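Local coordinates for nucleoprotein (PDB 3LYF) that encapsidates the viral genomic RNA by binding it single-stranded, protecting it from nucleases and presenting it as the template for transcription and replication, at residues A29-D34 with E94-R99; I21-R26 with G65-R70. All blocks are in the same frame, centred on the assembly; numbering follows the deposited sequence.

Contact 1. Residues A29-D34 with E94-R99; sequences AYQGFD and EGNPSR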
loop_
_atom_site.group_PDB
_atom_site.type_symbol
_atom_site.label_atom_id
_atom_site.label_comp_id
_atom_site.label_asym_id
_atom_site.label_seq_id
_atom_site.Cartn_x
_atom_site.Cartn_y
_atom_site.Cartn_z
ATOM N N ALA A 29 -19.151 18.561 3.937
ATOM C CA ALA A 29 -19.789 19.869 4.134
ATOM C C ALA A 29 -19.630 20.676 2.854
ATOM O O ALA A 29 -18.598 20.570 2.184
ATOM C CB ALA A 29 -19.180 20.607 5.320
ATOM N N TYR A 30 -20.652 21.461 2.505
ATOM C CA TYR A 30 -20.660 22.203 1.235
ATOM C C TYR A 30 -19.375 23.005 1.056
ATOM O O TYR A 30 -18.849 23.581 2.016
ATOM C CB TYR A 30 -21.884 23.134 1.114
ATOM C CG TYR A 30 -21.864 23.999 -0.130
ATOM C CD1 TYR A 30 -22.363 23.528 -1.351
ATOM C CD2 TYR A 30 -21.318 25.290 -0.096
ATOM C CE1 TYR A 30 -22.322 24.328 -2.505
ATOM C CE2 TYR A 30 -21.275 26.090 -1.234
ATOM C CZ TYR A 30 -21.779 25.613 -2.434
ATOM O OH TYR A 30 -21.723 26.425 -3.557
ATOM N N GLN A 31 -18.866 23.005 -0.174
ATOM C CA GLN A 31 -17.735 23.846 -0.562
ATOM C C GLN A 31 -18.120 24.752 -1.729
ATOM O O GLN A 31 -18.512 24.268 -2.799
ATOM C CB GLN A 31 -16.515 22.994 -0.933
ATOM C CG GLN A 31 -15.884 22.232 0.238
ATOM C CD GLN A 31 -15.040 23.113 1.149
ATOM O OE1 GLN A 31 -14.281 23.974 0.683
ATOM N NE2 GLN A 31 -15.156 22.891 2.461
ATOM N N GLY A 32 -18.001 26.064 -1.513
ATOM C CA GLY A 32 -18.219 27.062 -2.563
ATOM C C GLY A 32 -16.894 27.515 -3.165
ATOM O O GLY A 32 -16.245 28.445 -2.646
ATOM N N PHE A 33 -16.482 26.838 -4.241
ATOM C CA PHE A 33 -15.341 27.265 -5.077
ATOM C C PHE A 33 -15.388 26.648 -6.466
ATOM O O PHE A 33 -16.096 25.677 -6.721
ATOM C CB PHE A 33 -14.011 26.834 -4.476
ATOM C CG PHE A 33 -13.801 25.337 -4.511
ATOM C CD1 PHE A 33 -12.863 24.765 -5.358
ATOM C CD2 PHE A 33 -14.581 24.492 -3.720
ATOM C CE1 PHE A 33 -12.669 23.382 -5.387
ATOM C CE2 PHE A 33 -14.391 23.119 -3.757
ATOM C CZ PHE A 33 -13.431 22.570 -4.611
ATOM N N ASP A 34 -14.552 27.224 -7.331
ATOM C CA ASP A 34 -14.317 26.778 -8.685
ATOM C C ASP A 34 -12.935 26.161 -8.667
ATOM O O ASP A 34 -11.999 26.787 -8.180
ATOM C CB ASP A 34 -14.323 28.014 -9.583
ATOM C CG ASP A 34 -14.211 27.697 -11.060
ATOM O OD1 ASP A 34 -13.945 26.536 -11.460
ATOM O OD2 ASP A 34 -14.415 28.653 -11.844
ATOM N N GLU A 94 -8.763 26.820 6.740
ATOM C CA GLU A 94 -9.515 25.631 7.106
ATOM C C GLU A 94 -10.980 25.860 6.790
ATOM O O GLU A 94 -11.416 26.979 6.554
ATOM C CB GLU A 94 -9.372 25.327 8.594
ATOM C CG GLU A 94 -8.004 25.572 9.151
ATOM C CD GLU A 94 -7.806 24.943 10.510
ATOM O OE1 GLU A 94 -8.812 24.808 11.247
ATOM O OE2 GLU A 94 -6.638 24.600 10.835
ATOM N N GLY A 95 -11.735 24.775 6.777
ATOM C CA GLY A 95 -13.177 24.850 6.741
ATOM C C GLY A 95 -13.641 25.131 5.342
ATOM O O GLY A 95 -13.141 24.547 4.385
ATOM N N ASN A 96 -14.614 26.022 5.225
ATOM C CA ASN A 96 -15.159 26.360 3.945
ATOM C C ASN A 96 -15.045 27.862 3.799
ATOM O O ASN A 96 -16.019 28.582 3.990
ATOM C CB ASN A 96 -16.602 25.881 3.841
ATOM C CG ASN A 96 -17.160 26.042 2.456
ATOM O OD1 ASN A 96 -16.432 25.934 1.466
ATOM N ND2 ASN A 96 -18.465 26.309 2.365
ATOM N N PRO A 97 -13.830 28.345 3.489
ATOM C CA PRO A 97 -13.630 29.806 3.391
ATOM C C PRO A 97 -14.251 30.367 2.131
ATOM O O PRO A 97 -14.774 29.610 1.327
ATOM C CB PRO A 97 -12.109 29.931 3.328
ATOM C CG PRO A 97 -11.679 28.666 2.612
ATOM C CD PRO A 97 -12.605 27.599 3.152
ATOM N N SER A 98 -14.188 31.688 1.960
ATOM C CA SER A 98 -14.568 32.338 0.704
ATOM C C SER A 98 -13.871 31.744 -0.536
ATOM O O SER A 98 -12.879 31.009 -0.421
ATOM C CB SER A 98 -14.310 33.854 0.781
ATOM O OG SER A 98 -13.285 34.179 1.712
ATOM N N ARG A 99 -14.407 32.086 -1.706
ATOM C CA ARG A 99 -14.077 31.450 -2.977
ATOM C C ARG A 99 -12.644 31.658 -3.476
ATOM O O ARG A 99 -12.193 30.915 -4.385
ATOM C CB ARG A 99 -15.040 31.930 -4.071
ATOM C CG ARG A 99 -14.794 33.347 -4.579
ATOM C CD ARG A 99 -16.004 33.932 -5.300
ATOM N NE ARG A 99 -15.645 35.127 -6.079
ATOM C CZ ARG A 99 -15.365 36.333 -5.560
ATOM N NH1 ARG A 99 -15.406 36.544 -4.246
ATOM N NH2 ARG A 99 -15.047 37.343 -6.362
HETATM O O HOH W 1 -12.125 23.141 2.517
HETATM O O HOH W 2 -17.003 30.114 -0.612
HETATM O O HOH W 3 -13.340 29.744 -6.251
#
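The side chain of N96 slides past that of Q31 in the opposite direction, joining two loops of the all-helical phlebovirus nucleoprotein fold at its RNA-binding surface. Its ND2 comes within 2.8 Å of the carbonyl O of Y30, but at an angle too poor for a hydrogen bond. The amide planes of Q31 and N96 stand 59° apart. With chi1 of N96 at -172°, CG swings beside its own carbonyl carbon and carries the amide across to the other loop. There OD1 receives a weak hydrogen bond from the backbone N of G32, 3.4 Å away. OD1 also lies 3.0 Å from OE1 of Q31; two acceptors so close would repel, but both are hydrogen-bonded to the guanidinium group of R106, an RNA-binding residue, which probably offsets the clash of partial charges. The chain of Q31 bends at chi2, turning its NE2 to the carbonyl of G95. This bond, NE2 to O at 3.2 Å, is nearly straight at the hydrogen (171°) and lies in the Q31 amide plane, yet it meets the G95 carbonyl from above its plane. The two loops carry Y30, F33 and R99, which bind RNA. Farther along, single waters take over: one donates to G32 O and to P97 O, and another, donating to R99 O, accepts from D34 N at 3.0 Å.

Contact 2. Residues I21-R26 with G65-R70; sequences IEQWVR and GNKPRR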
loop_
_atom_site.group_PDB
_atom_site.type_symbol
_atom_site.label_atom_id
_atom_site.label_comp_id
_atom_site.label_asym_id
_atom_site.label_seq_id
_atom_site.Cartn_x
_atom_site.Cartn_y
_atom_site.Cartn_z
ATOM N N ILE A 21 -10.626 13.172 14.812
ATOM C CA ILE A 21 -11.908 13.324 14.121
ATOM C C ILE A 21 -12.152 14.759 13.639
ATOM O O ILE A 21 -12.821 14.971 12.651
ATOM C CB ILE A 21 -13.077 12.799 14.998
ATOM C CG1 ILE A 21 -12.930 11.281 15.210
ATOM C CG2 ILE A 21 -14.433 13.140 14.390
ATOM C CD1 ILE A 21 -12.397 10.502 14.003
ATOM N N GLU A 22 -11.557 15.737 14.307
ATOM C CA GLU A 22 -11.636 17.128 13.853
ATOM C C GLU A 22 -11.084 17.314 12.423
ATOM O O GLU A 22 -11.578 18.146 11.669
ATOM C CB GLU A 22 -10.866 18.044 14.807
ATOM C CG GLU A 22 -11.339 19.494 14.784
ATOM C CD GLU A 22 -12.664 19.690 15.531
ATOM O OE1 GLU A 22 -13.319 18.667 15.856
ATOM O OE2 GLU A 22 -13.045 20.857 15.798
ATOM N N GLN A 23 -10.043 16.553 12.090
ATOM C CA GLN A 23 -9.393 16.619 10.769
ATOM C C GLN A 23 -10.282 16.204 9.578
ATOM O O GLN A 23 -10.050 16.641 8.450
ATOM C CB GLN A 23 -8.147 15.752 10.774
ATOM C CG GLN A 23 -6.987 16.308 11.567
ATOM C CD GLN A 23 -6.300 17.517 10.935
ATOM O OE1 GLN A 23 -6.731 18.024 9.908
ATOM N NE2 GLN A 23 -5.202 17.973 11.556
ATOM N N TRP A 24 -11.281 15.362 9.813
ATOM C CA TRP A 24 -12.047 14.772 8.711
ATOM C C TRP A 24 -13.534 15.007 8.749
ATOM O O TRP A 24 -14.208 14.750 7.757
ATOM C CB TRP A 24 -11.875 13.259 8.720
ATOM C CG TRP A 24 -10.481 12.835 8.890
ATOM C CD1 TRP A 24 -9.860 12.521 10.052
ATOM C CD2 TRP A 24 -9.508 12.699 7.860
ATOM N NE1 TRP A 24 -8.556 12.180 9.810
ATOM C CE2 TRP A 24 -8.316 12.286 8.467
ATOM C CE3 TRP A 24 -9.534 12.880 6.477
ATOM C CZ2 TRP A 24 -7.155 12.066 7.743
ATOM C CZ3 TRP A 24 -8.387 12.651 5.760
ATOM C CH2 TRP A 24 -7.220 12.245 6.389
ATOM N N VAL A 25 -14.063 15.415 9.901
ATOM C CA VAL A 25 -15.500 15.340 10.117
ATOM C C VAL A 25 -16.290 16.178 9.092
ATOM O O VAL A 25 -17.420 15.810 8.732
ATOM C CB VAL A 25 -15.910 15.660 11.604
ATOM C CG1 VAL A 25 -15.599 17.131 11.995
ATOM C CG2 VAL A 25 -17.383 15.318 11.821
ATOM N N ARG A 26 -15.678 17.250 8.577
ATOM C CA ARG A 26 -16.370 18.166 7.653
ATOM C C ARG A 26 -16.241 17.818 6.152
ATOM O O ARG A 26 -16.556 18.637 5.289
ATOM C CB ARG A 26 -15.848 19.579 7.882
ATOM C CG ARG A 26 -16.106 20.125 9.278
ATOM C CD ARG A 26 -15.309 21.423 9.504
ATOM N NE ARG A 26 -15.718 22.117 10.728
ATOM C CZ ARG A 26 -15.285 23.323 11.105
ATOM N NH1 ARG A 26 -14.404 24.001 10.365
ATOM N NH2 ARG A 26 -15.741 23.856 12.242
ATOM N N GLY A 65 -5.626 15.153 6.829
ATOM C CA GLY A 65 -6.813 15.953 7.039
ATOM C C GLY A 65 -6.841 17.304 6.347
ATOM O O GLY A 65 -6.117 17.522 5.370
ATOM N N ASN A 66 -7.697 18.191 6.844
ATOM C CA ASN A 66 -7.974 19.508 6.232
ATOM C C ASN A 66 -7.614 20.696 7.140
ATOM O O ASN A 66 -7.930 21.849 6.791
ATOM C CB ASN A 66 -9.455 19.604 5.778
ATOM C CG ASN A 66 -9.707 20.722 4.662
ATOM O OD1 ASN A 66 -8.831 21.060 3.840
ATOM N ND2 ASN A 66 -10.926 21.267 4.652
ATOM N N LYS A 67 -6.899 20.419 8.238
ATOM C CA LYS A 67 -6.429 21.439 9.194
ATOM C C LYS A 67 -4.908 21.479 9.300
ATOM O O LYS A 67 -4.306 20.793 10.148
ATOM C CB LYS A 67 -7.064 21.191 10.566
ATOM C CG LYS A 67 -8.589 21.232 10.550
ATOM C CD LYS A 67 -9.176 21.020 11.930
ATOM C CE LYS A 67 -10.359 21.930 12.183
ATOM N NZ LYS A 67 -11.400 21.872 11.090
ATOM N N PRO A 68 -4.257 22.256 8.421
ATOM C CA PRO A 68 -2.815 22.300 8.349
ATOM C C PRO A 68 -2.134 22.649 9.678
ATOM O O PRO A 68 -1.131 22.072 9.987
ATOM C CB PRO A 68 -2.536 23.406 7.314
ATOM C CG PRO A 68 -3.751 23.511 6.504
ATOM C CD PRO A 68 -4.889 23.091 7.387
ATOM N N ARG A 69 -2.672 23.596 10.444
ATOM C CA ARG A 69 -2.019 24.035 11.683
ATOM C C ARG A 69 -2.067 22.953 12.756
ATOM O O ARG A 69 -1.085 22.725 13.478
ATOM C CB ARG A 69 -2.660 25.330 12.212
ATOM C CG ARG A 69 -2.251 26.586 11.419
ATOM C CD ARG A 69 -0.835 27.052 11.780
ATOM N NE ARG A 69 -0.521 28.337 11.138
ATOM C CZ ARG A 69 0.707 28.817 10.924
ATOM N NH1 ARG A 69 1.795 28.145 11.310
ATOM N NH2 ARG A 69 0.850 29.994 10.316
ATOM N N ARG A 70 -3.209 22.287 12.850
ATOM C CA ARG A 70 -3.400 21.197 13.783
ATOM C C ARG A 70 -2.470 20.022 13.450
ATOM O O ARG A 70 -1.717 19.557 14.306
ATOM C CB ARG A 70 -4.875 20.789 13.801
ATOM C CG ARG A 70 -5.204 19.556 14.631
ATOM C CD ARG A 70 -4.683 19.650 16.075
ATOM N NE ARG A 70 -5.607 20.295 17.025
ATOM C CZ ARG A 70 -5.473 20.230 18.358
ATOM N NH1 ARG A 70 -4.464 19.553 18.904
ATOM N NH2 ARG A 70 -6.345 20.848 19.157
#
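In Q23, chi1 of -73° sets CG beside the backbone N, and the bend at chi2, -71°, turns the amide to the main chain of K67. Both ends of that amide are used. OE1 accepts from the N of K67 at 2.9 Å, the donor lying in the carbonyl plane of the amide, and NE2 donates to the K67 O at 3.3 Å, close to its own amide plane. Paired with both backbone polar groups of one residue, the buried amide has its rotation fixed. A backbone bond reinforces the join, from N66 N to Q23 O at 3.2 Å.

G65 lies tight against this side chain and against W24. Its CA sits 3.8 Å from the centroid of the six-membered ring of W24, a CH-pi contact over the face, and the CB of Q23 lies against a face of the same indole. The methylene CG of R70 rests 3.5 Å from NE2 of Q23. The side chains of K67 and the exposed E22 cross obliquely, CE to CG 3.7 Å. The K67 ammonium group ends over one face of the R26 guanidinium, NZ to NH1 3.8 Å; a long, weak ion pair with E94 probably eases this meeting of like charges. OD1 of N66 accepts from the backbone N of S105. The short helix 21-24 is thereby joined to the turn in which K67 is the N-cap residue of helix 68-72; this turn and helix start supply N66, K67 and R70 to the experimentally defined RNA-binding site.

Contact 1 is a surface junction without a buried residue, whereas contact 2 is partly buried, Q23, W24 and G65 being its buried residues. Their segments alternate along the chain: 21-26 and 29-34 are near neighbours in sequence, and each reaches a different later segment, 65-70 or 94-99. In both, a glutamine amide grips backbone across the gap, but the loops of contact 1 are bridged by waters and share R106 as a partner, while contact 2 adds an indole face and aliphatic packing. The two also touch directly, E94 OE1 lying 3.4 Å from K67 CE, and both contribute RNA-binding residues, consistent with 65-70 and the loops of contact 1 lining one RNA-binding surface.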